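Tail spike protein gp49 (Pseudomonas phage LKA1, PDB 4RU4) probably cleaves the O-specific polysaccharide of Pseudomonas as a lyase, as the trimeric tailspike with which the phage degrades the host envelope during entry. Local coordinates at residues 291-296 and 324-329; 316-321 and 343-348. All coordinates share one frame; numbering follows the deposited sequence.

Interaction 1 (291-296 and 324-329)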
ATOM      1  N   ARG B 291      -8.973 -22.121  12.501  1.00  8.86           N
ATOM      2  CA  ARG B 291      -9.756 -21.914  13.711  1.00  9.03           C
ATOM      3  C   ARG B 291      -9.129 -20.810  14.555  1.00  8.62           C
ATOM      4  O   ARG B 291      -9.823 -19.902  14.957  1.00  8.76           O
ATOM      5  CB  ARG B 291      -9.899 -23.209  14.535  1.00  6.42           C
ATOM      6  CG  ARG B 291     -10.866 -23.053  15.710  1.00 10.67           C
ATOM      7  CD  ARG B 291     -10.957 -24.304  16.603  1.00 13.51           C
ATOM      8  NE  ARG B 291      -9.713 -24.516  17.352  1.00 16.75           N
ATOM      9  CZ  ARG B 291      -9.432 -23.984  18.544  1.00 18.56           C
ATOM     10  NH1 ARG B 291     -10.310 -23.189  19.172  1.00 15.33           N
ATOM     11  NH2 ARG B 291      -8.258 -24.249  19.110  1.00 17.26           N
ATOM     12  N   ARG B 292      -7.817 -20.863  14.785  1.00  6.20           N
ATOM     13  CA  ARG B 292      -7.186 -19.842  15.640  1.00 11.90           C
ATOM     14  C   ARG B 292      -6.482 -18.697  14.884  1.00 10.19           C
ATOM     15  O   ARG B 292      -6.947 -17.556  14.919  1.00  9.07           O
ATOM     16  CB  ARG B 292      -6.257 -20.472  16.677  1.00 10.98           C
ATOM     17  CG  ARG B 292      -7.072 -21.157  17.798  1.00 13.87           C
ATOM     18  CD  ARG B 292      -6.211 -21.666  18.921  1.00 14.99           C
ATOM     19  NE  ARG B 292      -5.659 -20.588  19.738  1.00 15.65           N
ATOM     20  CZ  ARG B 292      -4.405 -20.142  19.653  1.00 19.93           C
ATOM     21  NH1 ARG B 292      -3.533 -20.656  18.750  1.00 16.09           N
ATOM     22  NH2 ARG B 292      -4.026 -19.156  20.475  1.00 23.32           N
ATOM     23  N   HIS B 293      -5.381 -18.998  14.200  1.00  6.00           N
ATOM     24  CA  HIS B 293      -4.641 -17.961  13.492  1.00  6.83           C
ATOM     25  C   HIS B 293      -4.509 -18.323  12.031  1.00  7.97           C
ATOM     26  O   HIS B 293      -3.860 -19.297  11.712  1.00  8.03           O
ATOM     27  CB  HIS B 293      -3.240 -17.837  14.053  1.00  6.60           C
ATOM     28  CG  HIS B 293      -3.202 -17.559  15.520  1.00 10.44           C
ATOM     29  ND1 HIS B 293      -4.106 -16.720  16.144  1.00 10.31           N
ATOM     30  CD2 HIS B 293      -2.377 -18.023  16.489  1.00  8.79           C
ATOM     31  CE1 HIS B 293      -3.813 -16.654  17.431  1.00 10.27           C
ATOM     32  NE2 HIS B 293      -2.781 -17.450  17.667  1.00 11.01           N
ATOM     33  N   ALA B 294      -5.119 -17.544  11.152  1.00  5.65           N
ATOM     34  CA  ALA B 294      -5.051 -17.848   9.721  1.00  7.78           C
ATOM     35  C   ALA B 294      -3.597 -17.852   9.260  1.00  6.85           C
ATOM     36  O   ALA B 294      -3.152 -18.757   8.566  1.00  7.08           O
ATOM     37  CB  ALA B 294      -5.870 -16.822   8.909  1.00  8.07           C
ATOM     38  N   ILE B 295      -2.877 -16.792   9.591  1.00  6.50           N
ATOM     39  CA  ILE B 295      -1.441 -16.757   9.369  1.00  7.52           C
ATOM     40  C   ILE B 295      -0.813 -16.434  10.716  1.00  8.63           C
ATOM     41  O   ILE B 295      -1.369 -15.641  11.508  1.00  5.78           O
ATOM     42  CB  ILE B 295      -1.038 -15.721   8.290  1.00  8.04           C
ATOM     43  CG1 ILE B 295      -1.683 -16.083   6.938  1.00  6.75           C
ATOM     44  CG2 ILE B 295       0.490 -15.602   8.179  1.00  6.13           C
ATOM     45  CD1 ILE B 295      -1.248 -15.144   5.770  1.00  5.17           C
ATOM     46  N   ALA B 296       0.327 -17.064  10.994  1.00  5.68           N
ATOM     47  CA  ALA B 296       1.019 -16.845  12.252  1.00  7.62           C
ATOM     48  C   ALA B 296       2.511 -16.851  12.007  1.00  7.34           C
ATOM     49  O   ALA B 296       2.968 -17.282  10.947  1.00  6.54           O
ATOM     50  CB  ALA B 296       0.662 -17.929  13.241  1.00  6.89           C
ATOM     51  N   SER B 324     -13.167 -18.659  18.921  1.00  8.77           N
ATOM     52  CA  SER B 324     -11.890 -19.026  19.531  1.00 10.04           C
ATOM     53  C   SER B 324     -11.408 -17.967  20.532  1.00  9.74           C
ATOM     54  O   SER B 324     -10.596 -18.258  21.408  1.00  8.55           O
ATOM     55  CB  SER B 324     -10.806 -19.219  18.462  1.00  8.92           C
ATOM     56  OG  SER B 324     -10.491 -17.974  17.886  1.00 10.13           O
ATOM     57  N   GLY B 325     -11.906 -16.743  20.376  1.00  8.65           N
ATOM     58  CA  GLY B 325     -11.554 -15.646  21.250  1.00 12.61           C
ATOM     59  C   GLY B 325     -10.176 -15.051  20.974  1.00 14.12           C
ATOM     60  O   GLY B 325      -9.736 -14.180  21.714  1.00 17.59           O
ATOM     61  N   THR B 326      -9.502 -15.490  19.910  1.00  8.64           N
ATOM     62  CA  THR B 326      -8.160 -14.966  19.630  1.00  6.06           C
ATOM     63  C   THR B 326      -8.091 -14.168  18.317  1.00  5.89           C
ATOM     64  O   THR B 326      -9.030 -14.167  17.524  1.00  6.69           O
ATOM     65  CB  THR B 326      -7.091 -16.094  19.672  1.00  6.17           C
ATOM     66  OG1 THR B 326      -5.778 -15.531  19.663  1.00  7.90           O
ATOM     67  CG2 THR B 326      -7.245 -17.075  18.496  1.00  6.16           C
ATOM     68  N   HIS B 327      -6.963 -13.500  18.092  1.00  5.83           N
ATOM     69  CA  HIS B 327      -6.775 -12.725  16.890  1.00  5.68           C
ATOM     70  C   HIS B 327      -6.544 -13.641  15.703  1.00  9.85           C
ATOM     71  O   HIS B 327      -5.900 -14.706  15.822  1.00  8.74           O
ATOM     72  CB  HIS B 327      -5.561 -11.801  17.069  1.00  5.64           C
ATOM     73  CG  HIS B 327      -4.322 -12.525  17.502  1.00 11.22           C
ATOM     74  ND1 HIS B 327      -4.001 -12.731  18.827  1.00 13.44           N
ATOM     75  CD2 HIS B 327      -3.335 -13.107  16.782  1.00  8.88           C
ATOM     76  CE1 HIS B 327      -2.864 -13.401  18.906  1.00 11.76           C
ATOM     77  NE2 HIS B 327      -2.431 -13.630  17.676  1.00 10.87           N
ATOM     78  N   CYS B 328      -7.056 -13.208  14.557  1.00  8.39           N
ATOM     79  CA  CYS B 328      -6.936 -13.962  13.310  1.00  6.64           C
ATOM     80  C   CYS B 328      -5.542 -13.811  12.671  1.00  8.19           C
ATOM     81  O   CYS B 328      -4.953 -14.793  12.215  1.00  8.75           O
ATOM     82  CB  CYS B 328      -8.003 -13.489  12.329  1.00  5.42           C
ATOM     83  SG  CYS B 328      -7.860 -14.241  10.664  1.00  8.72           S
ATOM     84  N   ALA B 329      -5.034 -12.582  12.617  1.00  5.39           N
ATOM     85  CA  ALA B 329      -3.702 -12.331  12.040  1.00  6.40           C
ATOM     86  C   ALA B 329      -2.677 -12.327  13.153  1.00  8.56           C
ATOM     87  O   ALA B 329      -2.772 -11.508  14.055  1.00  8.99           O
ATOM     88  CB  ALA B 329      -3.673 -11.013  11.305  1.00  6.09           C
TER
HETATM   89  O   HOH W   1      -8.227 -19.972  21.268  1.00 21.40           O

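Interaction 2 (316-321 and 343-348)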
ATOM      1  N   CYS B 316      -3.742 -10.640   1.100  1.00  8.29           N
ATOM      2  CA  CYS B 316      -4.488 -11.832   1.530  1.00  7.82           C
ATOM      3  C   CYS B 316      -5.831 -11.494   2.155  1.00  7.93           C
ATOM      4  O   CYS B 316      -6.032 -10.381   2.650  1.00  8.64           O
ATOM      5  CB  CYS B 316      -3.686 -12.626   2.571  1.00 10.56           C
ATOM      6  SG  CYS B 316      -2.097 -13.288   1.973  1.00 11.22           S
ATOM      7  N   THR B 317      -6.743 -12.457   2.142  1.00  4.81           N
ATOM      8  CA  THR B 317      -7.966 -12.395   2.955  1.00  5.24           C
ATOM      9  C   THR B 317      -7.870 -13.515   3.989  1.00  6.63           C
ATOM     10  O   THR B 317      -7.628 -14.690   3.634  1.00  7.09           O
ATOM     11  CB  THR B 317      -9.263 -12.570   2.105  1.00  8.16           C
ATOM     12  OG1 THR B 317      -9.445 -11.409   1.295  1.00  9.49           O
ATOM     13  CG2 THR B 317     -10.506 -12.700   3.009  1.00  8.60           C
ATOM     14  N   LEU B 318      -8.025 -13.151   5.255  1.00  5.00           N
ATOM     15  CA  LEU B 318      -7.833 -14.073   6.361  1.00  7.20           C
ATOM     16  C   LEU B 318      -9.116 -14.125   7.200  1.00  5.16           C
ATOM     17  O   LEU B 318      -9.738 -13.077   7.460  1.00  9.13           O
ATOM     18  CB  LEU B 318      -6.654 -13.617   7.255  1.00  6.56           C
ATOM     19  CG  LEU B 318      -5.341 -13.233   6.535  1.00 10.71           C
ATOM     20  CD1 LEU B 318      -4.271 -12.882   7.603  1.00 15.66           C
ATOM     21  CD2 LEU B 318      -4.850 -14.365   5.679  1.00 14.56           C
ATOM     22  N   ARG B 319      -9.490 -15.327   7.611  1.00  5.27           N
ATOM     23  CA  ARG B 319     -10.625 -15.568   8.520  1.00  5.35           C
ATOM     24  C   ARG B 319     -10.244 -16.587   9.584  1.00  7.65           C
ATOM     25  O   ARG B 319      -9.411 -17.475   9.341  1.00  7.63           O
ATOM     26  CB  ARG B 319     -11.840 -16.096   7.750  1.00  5.36           C
ATOM     27  CG  ARG B 319     -12.445 -15.105   6.741  1.00  5.25           C
ATOM     28  CD  ARG B 319     -13.578 -15.799   5.916  1.00  8.90           C
ATOM     29  NE  ARG B 319     -14.328 -14.835   5.097  1.00  6.99           N
ATOM     30  CZ  ARG B 319     -14.007 -14.485   3.852  1.00  6.80           C
ATOM     31  NH1 ARG B 319     -12.929 -14.997   3.251  1.00  5.88           N
ATOM     32  NH2 ARG B 319     -14.759 -13.598   3.200  1.00  5.61           N
ATOM     33  N   ASN B 320     -10.827 -16.443  10.775  1.00  6.52           N
ATOM     34  CA  ASN B 320     -10.661 -17.434  11.822  1.00  8.07           C
ATOM     35  C   ASN B 320     -12.016 -17.762  12.456  1.00  6.03           C
ATOM     36  O   ASN B 320     -13.048 -17.249  12.018  1.00  7.17           O
ATOM     37  CB  ASN B 320      -9.580 -17.027  12.864  1.00  5.73           C
ATOM     38  CG  ASN B 320     -10.096 -16.030  13.927  1.00  5.72           C
ATOM     39  OD1 ASN B 320     -11.130 -15.369  13.748  1.00  7.45           O
ATOM     40  ND2 ASN B 320      -9.367 -15.931  15.043  1.00  5.79           N
ATOM     41  N   ASP B 321     -12.008 -18.635  13.458  1.00  7.66           N
ATOM     42  CA  ASP B 321     -13.206 -18.950  14.220  1.00  7.60           C
ATOM     43  C   ASP B 321     -13.345 -17.862  15.280  1.00 10.37           C
ATOM     44  O   ASP B 321     -12.562 -17.799  16.234  1.00  8.77           O
ATOM     45  CB  ASP B 321     -13.011 -20.317  14.901  1.00  9.71           C
ATOM     46  CG  ASP B 321     -14.204 -20.741  15.760  1.00 10.97           C
ATOM     47  OD1 ASP B 321     -15.129 -19.939  15.977  1.00 10.14           O
ATOM     48  OD2 ASP B 321     -14.211 -21.901  16.234  1.00  8.46           O
ATOM     49  N   CYS B 343      -4.191  -6.358   3.424  1.00  4.57           N
ATOM     50  CA  CYS B 343      -4.917  -7.568   3.795  1.00  7.25           C
ATOM     51  C   CYS B 343      -6.302  -7.238   4.326  1.00  9.99           C
ATOM     52  O   CYS B 343      -6.490  -6.211   5.003  1.00  9.04           O
ATOM     53  CB  CYS B 343      -4.133  -8.343   4.873  1.00  6.69           C
ATOM     54  SG  CYS B 343      -2.623  -9.127   4.232  1.00  9.87           S
ATOM     55  N   THR B 344      -7.265  -8.105   4.024  1.00  4.67           N
ATOM     56  CA  THR B 344      -8.555  -8.082   4.685  1.00  6.04           C
ATOM     57  C   THR B 344      -8.482  -9.106   5.826  1.00  8.10           C
ATOM     58  O   THR B 344      -8.251 -10.301   5.597  1.00  7.97           O
ATOM     59  CB  THR B 344      -9.698  -8.439   3.699  1.00  5.52           C
ATOM     60  OG1 THR B 344      -9.686  -7.509   2.604  1.00  6.34           O
ATOM     61  CG2 THR B 344     -11.089  -8.391   4.412  1.00  4.98           C
ATOM     62  N   ILE B 345      -8.636  -8.631   7.057  1.00  4.83           N
ATOM     63  CA  ILE B 345      -8.490  -9.491   8.232  1.00  7.57           C
ATOM     64  C   ILE B 345      -9.787  -9.521   9.032  1.00  9.30           C
ATOM     65  O   ILE B 345     -10.135  -8.549   9.709  1.00  7.73           O
ATOM     66  CB  ILE B 345      -7.312  -9.008   9.143  1.00  4.98           C
ATOM     67  CG1 ILE B 345      -6.011  -8.918   8.319  1.00  4.93           C
ATOM     68  CG2 ILE B 345      -7.139  -9.934  10.397  1.00  5.07           C
ATOM     69  CD1 ILE B 345      -4.822  -8.269   9.059  1.00  4.92           C
ATOM     70  N   TYR B 346     -10.534 -10.622   8.916  1.00  5.45           N
ATOM     71  CA  TYR B 346     -11.727 -10.783   9.732  1.00  5.10           C
ATOM     72  C   TYR B 346     -11.326 -11.449  11.025  1.00 10.28           C
ATOM     73  O   TYR B 346     -10.790 -12.554  10.987  1.00  8.62           O
ATOM     74  CB  TYR B 346     -12.726 -11.703   9.029  1.00  5.14           C
ATOM     75  CG  TYR B 346     -13.277 -11.104   7.750  1.00  5.05           C
ATOM     76  CD1 TYR B 346     -14.308 -10.191   7.791  1.00  5.01           C
ATOM     77  CD2 TYR B 346     -12.761 -11.472   6.498  1.00  5.00           C
ATOM     78  CE1 TYR B 346     -14.858  -9.654   6.598  1.00  7.90           C
ATOM     79  CE2 TYR B 346     -13.288 -10.963   5.317  1.00  6.92           C
ATOM     80  CZ  TYR B 346     -14.336 -10.044   5.371  1.00  9.50           C
ATOM     81  OH  TYR B 346     -14.860  -9.526   4.200  1.00  8.67           O
ATOM     82  N   GLY B 347     -11.588 -10.801  12.164  1.00  7.04           N
ATOM     83  CA  GLY B 347     -11.381 -11.472  13.445  1.00  5.35           C
ATOM     84  C   GLY B 347     -10.137 -10.985  14.177  1.00  8.45           C
ATOM     85  O   GLY B 347      -9.634 -11.667  15.066  1.00  5.47           O
ATOM     86  N   GLY B 348      -9.637  -9.805  13.812  1.00  7.31           N
ATOM     87  CA  GLY B 348      -8.639  -9.157  14.647  1.00  6.05           C
ATOM     88  C   GLY B 348      -7.186  -9.445  14.327  1.00  5.46           C
ATOM     89  O   GLY B 348      -6.851 -10.396  13.600  1.00  5.29           O
TER
HETATM   90  O   HOH W   2      -7.521  -8.339   0.895  1.00 32.66           O
HETATM   91  O   HOH W   3     -16.742 -11.550   3.892  1.00  7.93           O
HETATM   92  O   HOH W   4     -11.560 -13.543  15.937  1.00  7.50           O

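Interaction 1 (291-296 and 324-329)
The imidazoles of H293 and H327 form an offset stack between a corner of one coil and the loop 324-329 in a right-handed parallel beta-helix, the pectin lyase-like fold of this spike. Their centroids lie 4.4 Å apart with the planes only 13° from parallel, and H293 CE1 sits over one face of the H327 ring, toward its rim, 3.3 Å from H327 NE2. The edge of the H293 ring is occupied as well. Its ND1 donates to the backbone oxygen of H327 over 2.7 Å, nearly in the ring plane, while T326 OG1 lies near that plane beside CE1. One residue thus supplies both the stacking ring and the carbonyl that fixes the rotation of its partner. Beyond the stack, H327 NE2 is tied to D330 by a hydrogen bond.

On the neighbouring side, the methyl CG2 of T326 rests against one face of the R292 guanidinium, the two side chains crossing at about a right angle. R292 bends at its third torsion (chi3 71°), and NE reaches a water in the guanidinium plane, which in turn donates a hydrogen bond to S324 O, whereas NH1 is held by D269 O. R292 CG in turn covers a face of the R291 guanidinium, whose NE forms a salt bridge with D270.

At the corner, the backbone N of A294 donates to C328 O at 3.0 Å, and its CB packs on C328 SG at 3.7 Å.

Interaction 2 (316-321 and 343-348)
Strands 317-320 and 344-345 show how successive coils of a beta-helix are joined: in parallel register, T317 beside T344 and L318 beside I345, the segments 7° apart in direction. The backbone ladder is the tight part. T344 N donates to C316 O, L318 N to T344 O (2.9 Å) and Y346 N to L318 O (3.0 Å), each bond fairly straight. On the inward side L318 CD1 meets I345 CG1 loosely, at 4.4 Å, and the cysteines C316 and C343 adjoin without a disulfide.

The other face carries T317, T344, R319 and Y346. R319 runs alongside the tyrosine, extended from CG to NE, so that CG lies 3.7 Å from Y346 CD2 and the guanidinium places one face over CE2, its plane turned 19° from the ring. A water accepts from R319 NH2 and lies within a weak bond of Y346 OH.

Past the ladder the strands diverge. N320 and G347 no longer pair, and a water lies 2.9 Å from N320 OD1 and near G347 O, though perhaps not donating to both; N320 N is buried without a partner.

The polar ends on the outer face meet the second subunit. D280 of that subunit forms a salt bridge with R319 NH2, and Y188 of the same neighbouring subunit hydrogen-bonds Y346 OH, so the side-by-side pair probably presents a preorganised charge and hydroxyl to the subunit interface.

Overall arrangement
Interactions 1 and 2 join three successive coils, the middle one shared by both, with centres about 8 Å apart and segments alternating along the chain. Strand 317-320 of interaction 2 runs on toward the loop 324-329 of interaction 1, and N320 bridges the two: its ND2 donates to R292 O at 2.9 Å and also bonds T326 O. R291 O accepts from D321 N at 2.9 Å, while C328 packs against R319 and Y346. Interaction 2 reaches the second subunit, which does not touch the segments of interaction 1. The calcium-binding residue G368 is about 10 Å from the side chain of T326 and from G347, and a sodium ion lies about 8 Å from the side chain of H327.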